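Local coordinates for 5-formyltetrahydrofolate cyclo-ligase family protein (PDB 2JCB) that probably catalyses the ATP-dependent cyclisation of 5-formyltetrahydrofolate to 5,10-methenyltetrahydrofolate in folate metabolism, and binds ADP and magnesium, at residues A[58-61]-A[66-69]. Numbering follows the deposited sequence.
Sequences TLSM and NTYP
The ring of Tyr68 presents an edge to Ser60, whose carbonyl oxygen lies in the ring plane, 3.6 Å from CE1. Asn66 OD1 also lies in that plane at the edge. Leu59 meets the phenol end of the ring obliquely, its side chain crossing that of Tyr68 at about a right angle, with CD2 3.8 Å from CZ and CB against the hydroxyl. In the ring plane too, a water donates to Ser60 O and hydrogen-bonds Tyr68 OH, linking the tyrosine hydroxyl to the 58-61 backbone; elsewhere the ring also meets that of Phe101. The two segments belong to the connection from strand 54-56 to helix 68-76, part of a beta-alpha unit in the Rossmann-like core, and the side chain of Thr58 is about 12 Å from the bound ADP. Here the chain folds back on itself, and Thr67 ties the two sides together. Its OG1 is set between its own backbone N and carbonyl carbon (chi1 62°). From there OG1 donates to Thr58 O at 2.7 Å, the donor lying 20° off the carbonyl plane. The same OG1 accepts from Ser60 N at 3.0 Å along a bent path. Ser60 returns the grip: its OG accepts from Thr67 N in a nearly straight bond (3.0 Å, 172°). At the helix entrance Asn66 OD1 accepts a capping bond from Tyr68 N, 3.2 Å long, the donor standing above the amide plane, while Asn66 N is held by Ser36 OG.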
loop_
_atom_site.group_PDB
_atom_site.type_symbol
_atom_site.label_atom_id
_atom_site.label_comp_id
_atom_site.label_asym_id
_atom_site.label_seq_id
_atom_site.Cartn_x
_atom_site.Cartn_y
_atom_site.Cartn_z
ATOM N N THR A 58 2.212 -0.918 4.915
ATOM C CA THR A 58 3.474 -1.610 4.466
ATOM C C THR A 58 4.669 -0.702 4.801
ATOM O O THR A 58 4.514 0.502 5.087
ATOM C CB THR A 58 3.479 -1.983 2.982
ATOM O OG1 THR A 58 3.413 -0.792 2.182
ATOM C CG2 THR A 58 2.339 -2.961 2.716
ATOM N N LEU A 59 5.872 -1.293 4.828
ATOM C CA LEU A 59 7.096 -0.546 5.043
ATOM C C LEU A 59 7.627 -0.221 3.641
ATOM O O LEU A 59 7.922 -1.113 2.853
ATOM C CB LEU A 59 8.117 -1.411 5.816
ATOM C CG LEU A 59 7.524 -1.765 7.203
ATOM C CD1 LEU A 59 8.027 -3.069 7.773
ATOM C CD2 LEU A 59 7.654 -0.614 8.150
ATOM N N SER A 60 7.677 1.050 3.310
ATOM C CA SER A 60 8.022 1.447 1.954
ATOM C C SER A 60 9.513 1.164 1.620
ATOM O O SER A 60 10.386 1.183 2.495
ATOM C CB SER A 60 7.732 2.927 1.785
ATOM O OG SER A 60 8.304 3.647 2.836
ATOM N N MET A 61 9.776 0.973 0.334
ATOM C CA MET A 61 11.135 0.702 -0.173
ATOM C C MET A 61 11.486 1.637 -1.311
ATOM O O MET A 61 10.595 2.255 -1.913
ATOM C CB MET A 61 11.215 -0.725 -0.698
ATOM C CG MET A 61 11.256 -1.764 0.408
ATOM S SD MET A 61 11.287 -3.468 -0.187
ATOM C CE MET A 61 12.129 -3.337 -1.770
ATOM N N ASN A 66 6.847 7.434 1.157
ATOM C CA ASN A 66 7.474 7.083 2.412
ATOM C C ASN A 66 6.442 6.819 3.541
ATOM O O ASN A 66 5.701 7.716 3.916
ATOM C CB ASN A 66 8.446 8.176 2.808
ATOM C CG ASN A 66 9.325 7.746 3.981
ATOM O OD1 ASN A 66 9.265 6.577 4.422
ATOM N ND2 ASN A 66 10.154 8.659 4.473
ATOM N N THR A 67 6.340 5.567 4.006
ATOM C CA THR A 67 5.407 5.205 5.042
ATOM C C THR A 67 5.978 5.239 6.445
ATOM O O THR A 67 5.218 5.067 7.443
ATOM C CB THR A 67 4.797 3.806 4.803
ATOM O OG1 THR A 67 5.850 2.824 4.825
ATOM C CG2 THR A 67 4.000 3.748 3.420
ATOM N N TYR A 68 7.289 5.356 6.576
ATOM C CA TYR A 68 7.873 5.397 7.910
ATOM C C TYR A 68 7.317 6.516 8.788
ATOM O O TYR A 68 6.936 6.255 9.944
ATOM C CB TYR A 68 9.429 5.359 7.868
ATOM C CG TYR A 68 9.909 3.943 7.586
ATOM C CD1 TYR A 68 9.957 3.446 6.265
ATOM C CD2 TYR A 68 10.263 3.085 8.652
ATOM C CE1 TYR A 68 10.394 2.094 6.003
ATOM C CE2 TYR A 68 10.693 1.752 8.422
ATOM C CZ TYR A 68 10.764 1.280 7.096
ATOM O OH TYR A 68 11.209 -0.018 6.893
ATOM N N PRO A 69 7.246 7.757 8.252
ATOM C CA PRO A 69 6.637 8.828 9.034
ATOM C C PRO A 69 5.187 8.535 9.434
ATOM O O PRO A 69 4.772 8.975 10.505
ATOM C CB PRO A 69 6.717 10.039 8.120
ATOM C CG PRO A 69 7.831 9.753 7.178
ATOM C CD PRO A 69 7.780 8.255 6.982
HETATM O O HOH W 1 11.406 -0.864 4.190
#